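Local atomic coordinates of molybdopterin synthase catalytic subunit (Homo sapiens, PDB entry 5MPO), a protein that forms the catalytic subunit of molybdopterin synthase, transferring two sulfur atoms from a thiocarboxylated carrier protein to precursor Z to build the dithiolene of molybdopterin. Residues D20-T25 / K80-I85; L29-V34 / I46-G51; S35-S40 / A95-L100. All coordinates share one frame; numbering follows the deposited sequence.

Contact 1. Residues D20-T25 / K80-I85; sequences DVINFT and KICSDI
Asp20, at the start of strand 20-25, lays the flat face of its carboxylate against the beta carbon of Cys82 on the helix. The approach comes from above the carboxylate plane: Cys82 CB is 3.5 Å from Asp20 OD1 and also 3.5 Å from Asp20 OD2, with Asp20 CG no farther away, so the methylene leans on the whole group rather than on one oxygen. Cys82 SG lies over the same face, 3.8 Å from Asp20 OD1, and both atoms of the cysteine cover the carboxylate. Both side chains have turned their outer atom away from their own carbonyl carbon (chi1 -73° for Asp20, -71° for Cys82), and this brings carboxylate and thiol into the gap between strand and helix.

The apolar part is small. Ile22, two residues along and on the same face of the strand, extends its chain until CD1 is 4.3 Å from Cys82 SG, and its side chain also packs on Glu75, Val78 and Arg79, one to two turns earlier in the helix. In the MoaE alpha/beta hammerhead fold this places helix 73-88 across one face of the mixed sheet, at its margin, where strand 20-25 runs parallel to strand 91-99.

The ionic part of the contact belongs to Asp20. Its OD1 forms a salt bridge with Arg86, one turn beyond Cys82 on the same helix, which gives the carboxylate a charged mate while its face rests on the apolar methylene; Ile94 of strand 91-99 also touches both Asp20 and Cys82. An alanine at Asp20 is likely to leave Arg86 without this acidic partner and to uncover the beta carbon and sulfur of Cys82. Next to Cys82 round the helix, Ile81 and Ile85 pack on helix 119-136.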
# COMPACT_ATOMS: atom_id res chain seq x y z
N ASP C 20 7.78 8.97 13.67
CA ASP C 20 7.97 7.55 13.50
C ASP C 20 7.18 6.93 14.67
O ASP C 20 7.62 7.01 15.77
CB ASP C 20 9.45 7.20 13.65
CG ASP C 20 10.32 7.63 12.46
OD1 ASP C 20 9.86 7.70 11.30
OD2 ASP C 20 11.51 7.86 12.64
N VAL C 21 6.03 6.32 14.43
CA VAL C 21 5.18 5.76 15.48
C VAL C 21 5.30 4.24 15.39
O VAL C 21 4.90 3.62 14.40
CB VAL C 21 3.71 6.15 15.24
CG1 VAL C 21 2.80 5.61 16.34
CG2 VAL C 21 3.58 7.67 15.11
N ILE C 22 5.85 3.64 16.44
CA ILE C 22 6.20 2.25 16.46
C ILE C 22 5.58 1.62 17.69
O ILE C 22 5.83 2.05 18.81
CB ILE C 22 7.72 2.08 16.56
CG1 ILE C 22 8.37 2.80 15.38
CG2 ILE C 22 8.08 0.58 16.55
CD1 ILE C 22 9.86 2.84 15.42
N ASN C 23 4.84 0.55 17.47
CA ASN C 23 4.16 -0.11 18.52
C ASN C 23 4.05 -1.59 18.33
O ASN C 23 3.51 -2.07 17.32
CB ASN C 23 2.77 0.47 18.63
CG ASN C 23 2.07 0.01 19.89
OD1 ASN C 23 2.67 -0.58 20.74
ND2 ASN C 23 0.79 0.30 19.99
N PHE C 24 4.56 -2.32 19.32
CA PHE C 24 4.29 -3.74 19.50
C PHE C 24 3.26 -3.96 20.58
O PHE C 24 3.31 -3.30 21.62
CB PHE C 24 5.58 -4.43 19.82
CG PHE C 24 6.52 -4.46 18.67
CD1 PHE C 24 7.26 -3.34 18.35
CD2 PHE C 24 6.62 -5.59 17.87
CE1 PHE C 24 8.14 -3.36 17.28
CE2 PHE C 24 7.49 -5.63 16.79
CZ PHE C 24 8.24 -4.51 16.48
N THR C 25 2.28 -4.83 20.35
CA THR C 25 1.09 -4.84 21.21
C THR C 25 0.29 -6.11 21.07
O THR C 25 0.33 -6.75 20.02
CB THR C 25 0.22 -3.64 20.88
OG1 THR C 25 -0.95 -3.66 21.67
CG2 THR C 25 -0.24 -3.67 19.42
N LYS C 80 15.58 1.72 12.97
CA LYS C 80 16.56 1.79 11.93
C LYS C 80 15.91 1.78 10.54
O LYS C 80 16.31 2.51 9.63
CB LYS C 80 17.54 0.63 12.00
CG LYS C 80 18.64 0.83 13.00
CD LYS C 80 19.46 -0.41 13.01
CE LYS C 80 20.19 -0.55 14.33
NZ LYS C 80 20.72 -1.95 14.37
N ILE C 81 14.92 0.93 10.37
CA ILE C 81 14.17 0.97 9.13
C ILE C 81 13.57 2.35 8.83
O ILE C 81 13.63 2.85 7.67
CB ILE C 81 13.13 -0.14 9.14
CG1 ILE C 81 13.85 -1.47 8.94
CG2 ILE C 81 12.02 0.11 8.09
CD1 ILE C 81 12.90 -2.61 9.25
N CYS C 82 12.98 2.97 9.86
CA CYS C 82 12.43 4.34 9.71
C CYS C 82 13.47 5.34 9.21
O CYS C 82 13.26 6.13 8.27
CB CYS C 82 11.80 4.82 11.00
SG CYS C 82 10.26 3.90 11.30
N SER C 83 14.63 5.22 9.79
CA SER C 83 15.70 6.16 9.58
C SER C 83 16.30 5.94 8.18
O SER C 83 16.63 6.86 7.46
CB SER C 83 16.68 5.95 10.75
OG SER C 83 17.87 6.66 10.56
N ASP C 84 16.44 4.70 7.77
CA ASP C 84 16.94 4.42 6.46
C ASP C 84 15.94 4.86 5.38
O ASP C 84 16.33 5.40 4.36
CB ASP C 84 17.24 2.95 6.37
CG ASP C 84 18.54 2.58 7.19
OD1 ASP C 84 19.40 3.46 7.50
OD2 ASP C 84 18.70 1.40 7.50
N ILE C 85 14.67 4.63 5.62
CA ILE C 85 13.65 5.11 4.74
C ILE C 85 13.78 6.61 4.54
O ILE C 85 13.76 7.07 3.42
CB ILE C 85 12.25 4.77 5.24
CG1 ILE C 85 11.94 3.30 4.95
CG2 ILE C 85 11.21 5.66 4.58
CD1 ILE C 85 10.65 2.82 5.58

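Contact 2. Residues L29-V34 / I46-G51; sequences LSVDEV and ISLFVG
Val31 divides its two methyls between two strand residues: with CG1 anti to the backbone N (chi1 -175°), CG1 faces Leu48 and CG2 faces Val50. Val50 has nearly the same torsion, which turns its own CG2 toward the helix. Val31 CG1 stands 4.1 Å from Leu48 CD2, the two side chains meeting at a slant, while Val31 CG2 meets Val50 CG2 at 4.1 Å with the side chains roughly perpendicular. The valine thus sits over the pair of inward-facing residues that flank Phe49, whose ring goes to helix 119-136 on the other face of the sheet.

The helix whose first turn rests here, 31-38, is the connection of a beta-alpha-beta crossover from strand 20-25 to parallel strand 45-52, with 91-99 and 108-116 between. Ser30 is its N-cap: the hydroxyl OG accepts from Glu33 N at 2.8 Å and 160°, tying down the turn that carries Val31.

Strand 45-52 is outermost within its own chain, but residues 46-50 pair antiparallel with a strand of the second subunit, so the sheet continues through the dimer interface. Val31 also packs on Val31 of the second subunit, and Asp32 N is hydrogen-bonded to Asp32 OD1 of that chain.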
# COMPACT_ATOMS: atom_id res chain seq x y z
N LEU C 29 -5.26 -4.74 15.96
CA LEU C 29 -4.80 -3.56 15.24
C LEU C 29 -5.92 -2.96 14.42
O LEU C 29 -6.74 -3.68 13.86
CB LEU C 29 -3.64 -3.93 14.32
CG LEU C 29 -2.47 -4.64 14.98
CD1 LEU C 29 -1.39 -4.82 13.95
CD2 LEU C 29 -1.98 -3.82 16.16
N SER C 30 -5.95 -1.64 14.34
CA SER C 30 -6.99 -0.95 13.60
C SER C 30 -6.36 -0.19 12.39
O SER C 30 -5.50 0.69 12.57
CB SER C 30 -7.69 0.02 14.56
OG SER C 30 -8.21 1.11 13.87
N VAL C 31 -6.81 -0.50 11.18
CA VAL C 31 -6.31 0.16 10.00
C VAL C 31 -6.66 1.64 10.09
O VAL C 31 -5.85 2.49 9.76
CB VAL C 31 -6.88 -0.40 8.67
CG1 VAL C 31 -6.21 0.25 7.48
CG2 VAL C 31 -6.65 -1.90 8.54
N ASP C 32 -7.85 1.94 10.58
CA ASP C 32 -8.30 3.32 10.67
C ASP C 32 -7.49 4.12 11.66
O ASP C 32 -7.06 5.22 11.36
CB ASP C 32 -9.78 3.40 11.04
CG ASP C 32 -10.41 4.70 10.57
OD1 ASP C 32 -10.78 4.79 9.34
OD2 ASP C 32 -10.48 5.62 11.44
N GLU C 33 -7.30 3.55 12.85
CA GLU C 33 -6.41 4.12 13.86
C GLU C 33 -5.07 4.47 13.21
O GLU C 33 -4.63 5.62 13.29
CB GLU C 33 -6.20 3.12 14.99
CG GLU C 33 -5.19 3.50 16.09
CD GLU C 33 -4.51 2.30 16.82
OE1 GLU C 33 -3.93 2.62 17.88
OE2 GLU C 33 -4.49 1.07 16.38
N VAL C 34 -4.44 3.47 12.54
CA VAL C 34 -3.04 3.61 12.11
C VAL C 34 -2.94 4.57 10.94
O VAL C 34 -1.99 5.34 10.85
CB VAL C 34 -2.42 2.26 11.68
CG1 VAL C 34 -1.04 2.44 11.05
CG2 VAL C 34 -2.34 1.33 12.84
N ILE C 46 -0.93 8.15 1.14
CA ILE C 46 -0.70 7.22 2.22
C ILE C 46 -0.72 5.86 1.60
O ILE C 46 -1.74 5.53 0.96
CB ILE C 46 -1.82 7.31 3.25
CG1 ILE C 46 -1.84 8.71 3.85
CG2 ILE C 46 -1.66 6.26 4.35
CD1 ILE C 46 -2.94 8.93 4.86
N SER C 47 0.38 5.10 1.71
CA SER C 47 0.33 3.68 1.36
C SER C 47 0.24 2.93 2.65
O SER C 47 0.80 3.37 3.64
CB SER C 47 1.52 3.21 0.52
OG SER C 47 1.55 3.97 -0.68
N LEU C 48 -0.46 1.80 2.64
CA LEU C 48 -0.53 0.90 3.79
C LEU C 48 -0.34 -0.54 3.38
O LEU C 48 -0.68 -0.92 2.27
CB LEU C 48 -1.87 1.01 4.52
CG LEU C 48 -2.19 2.35 5.16
CD1 LEU C 48 -3.20 3.07 4.31
CD2 LEU C 48 -2.77 2.18 6.53
N PHE C 49 0.28 -1.30 4.29
CA PHE C 49 0.38 -2.75 4.14
C PHE C 49 -0.23 -3.38 5.38
O PHE C 49 0.04 -2.95 6.49
CB PHE C 49 1.83 -3.26 3.93
CG PHE C 49 1.88 -4.77 3.88
CD1 PHE C 49 1.47 -5.46 2.74
CD2 PHE C 49 2.22 -5.52 5.02
CE1 PHE C 49 1.44 -6.87 2.72
CE2 PHE C 49 2.21 -6.93 5.02
CZ PHE C 49 1.81 -7.60 3.87
N VAL C 50 -1.03 -4.41 5.18
CA VAL C 50 -1.71 -5.07 6.29
C VAL C 50 -1.48 -6.53 6.08
O VAL C 50 -1.78 -7.05 4.99
CB VAL C 50 -3.20 -4.78 6.29
CG1 VAL C 50 -3.90 -5.53 7.43
CG2 VAL C 50 -3.44 -3.28 6.36
N GLY C 51 -0.89 -7.16 7.10
CA GLY C 51 -0.54 -8.58 7.10
C GLY C 51 -1.60 -9.26 7.95
O GLY C 51 -1.86 -8.85 9.07

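Contact 3. Residues S35-S40 / A95-L100; sequences SQLVIS and AVFHRL
Leu37 and Phe97 meet with their side chains at about a right angle, one branch of the leucine reaching the far end of the ring. Leu37 CD1 lies 3.5 Å from Phe97 CZ and 3.7 Å from Phe97 CE1, approaching obliquely and touching that corner of the ring. Phe97 has its CG opposite the carbonyl carbon (chi1 -85°), which swings the phenyl from the strand toward the helix and back along the chain to where Leu37 comes down.

Beside this pair, Val38 meets Ala95. The valine points CG1 at the alanine methyl, Val38 CG1 to Ala95 CB being 3.5 Å, and the same methyl comes within 3.8 Å of Ala95 N. The small side chain of Ala95 is consistent with the close approach of the backbones, Val38 CA lying 6.6 Å from Ala95 CA; two residues on, the phenyl ring of Phe97 meets Leu37 at its outer end.

His98, between Phe97 and Arg99, faces the other side of the sheet, where its NE2 is hydrogen-bonded to the backbone of another protein chain.

The contact is buried packing of helix 31-38 on the inner strand 91-99. Val34, a turn earlier, also covers Ala95 and Phe97, Val38 reaches across to Ile46 of strand 45-52, and Leu37 and Phe97 both touch Val21 on strand 20-25, so the helix spans the sheet from one outer strand to the other.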
# COMPACT_ATOMS: atom_id res chain seq x y z
N SER C 35 -3.92 4.53 10.04
CA SER C 35 -3.94 5.41 8.91
C SER C 35 -4.06 6.84 9.42
O SER C 35 -3.40 7.71 8.87
CB SER C 35 -5.02 4.99 7.88
OG SER C 35 -6.28 5.02 8.47
N GLN C 36 -4.80 7.07 10.51
CA GLN C 36 -4.93 8.44 11.11
C GLN C 36 -3.65 8.96 11.72
O GLN C 36 -3.43 10.15 11.80
CB GLN C 36 -6.05 8.52 12.16
N LEU C 37 -2.77 8.06 12.15
CA LEU C 37 -1.56 8.48 12.79
C LEU C 37 -0.62 9.05 11.77
O LEU C 37 0.28 9.80 12.14
CB LEU C 37 -0.91 7.32 13.52
CG LEU C 37 -1.68 6.84 14.76
CD1 LEU C 37 -1.12 5.51 15.24
CD2 LEU C 37 -1.59 7.85 15.92
N VAL C 38 -0.83 8.74 10.48
CA VAL C 38 0.08 9.26 9.44
C VAL C 38 -0.48 10.38 8.55
O VAL C 38 0.24 10.92 7.76
CB VAL C 38 0.74 8.13 8.60
CG1 VAL C 38 1.36 7.06 9.51
CG2 VAL C 38 -0.22 7.48 7.61
N ILE C 39 -1.75 10.74 8.69
CA ILE C 39 -2.32 11.82 7.89
C ILE C 39 -1.57 13.14 8.10
O ILE C 39 -1.14 13.44 9.19
CB ILE C 39 -3.79 12.04 8.27
CG1 ILE C 39 -4.64 10.92 7.67
CG2 ILE C 39 -4.32 13.39 7.77
CD1 ILE C 39 -6.01 10.77 8.31
N SER C 40 -1.43 13.93 7.04
CA SER C 40 -0.72 15.20 7.09
C SER C 40 -1.28 16.12 6.03
O SER C 40 -1.31 15.73 4.86
CB SER C 40 0.81 15.03 6.86
OG SER C 40 1.52 16.28 6.78
N ALA C 95 4.22 4.75 10.42
CA ALA C 95 3.64 4.05 11.52
C ALA C 95 3.90 2.59 11.26
O ALA C 95 3.72 2.14 10.13
CB ALA C 95 2.17 4.31 11.59
N VAL C 96 4.38 1.86 12.28
CA VAL C 96 4.56 0.40 12.20
C VAL C 96 4.00 -0.27 13.43
O VAL C 96 4.51 -0.07 14.52
CB VAL C 96 6.01 -0.04 12.09
CG1 VAL C 96 6.08 -1.58 12.07
CG2 VAL C 96 6.69 0.61 10.87
N PHE C 97 2.94 -1.04 13.24
CA PHE C 97 2.21 -1.64 14.32
C PHE C 97 2.28 -3.11 14.15
O PHE C 97 1.85 -3.62 13.11
CB PHE C 97 0.77 -1.18 14.33
CG PHE C 97 0.57 0.11 15.03
CD1 PHE C 97 1.16 1.25 14.57
CD2 PHE C 97 -0.17 0.18 16.18
CE1 PHE C 97 1.01 2.47 15.23
CE2 PHE C 97 -0.33 1.39 16.86
CZ PHE C 97 0.27 2.55 16.38
N HIS C 98 2.87 -3.81 15.11
CA HIS C 98 2.93 -5.27 15.03
C HIS C 98 2.25 -5.91 16.22
O HIS C 98 2.47 -5.52 17.35
CB HIS C 98 4.37 -5.73 14.86
CG HIS C 98 4.52 -7.10 14.25
ND1 HIS C 98 3.86 -8.22 14.72
CD2 HIS C 98 5.29 -7.53 13.22
CE1 HIS C 98 4.22 -9.28 14.04
NE2 HIS C 98 5.08 -8.89 13.11
N ARG C 99 1.39 -6.88 15.97
CA ARG C 99 0.66 -7.56 17.03
C ARG C 99 1.40 -8.77 17.51
O ARG C 99 2.04 -9.46 16.72
CB ARG C 99 -0.72 -7.96 16.56
CG ARG C 99 -1.59 -8.54 17.66
CD ARG C 99 -3.00 -8.60 17.15
NE ARG C 99 -3.75 -9.54 17.95
CZ ARG C 99 -4.95 -10.01 17.65
NH1 ARG C 99 -5.59 -9.62 16.54
NH2 ARG C 99 -5.53 -10.88 18.46
N LEU C 100 1.34 -9.03 18.81
CA LEU C 100 2.09 -10.14 19.38
C LEU C 100 1.17 -11.15 20.06
O LEU C 100 0.07 -10.81 20.42
CB LEU C 100 3.16 -9.60 20.32
CG LEU C 100 4.34 -8.89 19.67
CD1 LEU C 100 5.44 -8.58 20.68
CD2 LEU C 100 4.93 -9.72 18.53

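Contacts 2 and 3 are successive turns of helix 31-38 on one face of the mixed sheet, their centres about 6 Å apart; Val34 joins them, its CG1 3.7 Å from Ala95 CB. Contact 1 packs helix 73-88 on the opposite face, its centre about 10 Å from that of contact 3. The two are linked through the sheet itself, where parallel neighbours 20-25 and 91-99 are bonded, probably by hydrogen bonds such as Val21 O to Val96 N, 2.8 Å. Contact 2 is nearest the predicted substrate site, with the Val50 side chain about 11 Å from that of Lys134, and contacts 1 and 3 lie away from it.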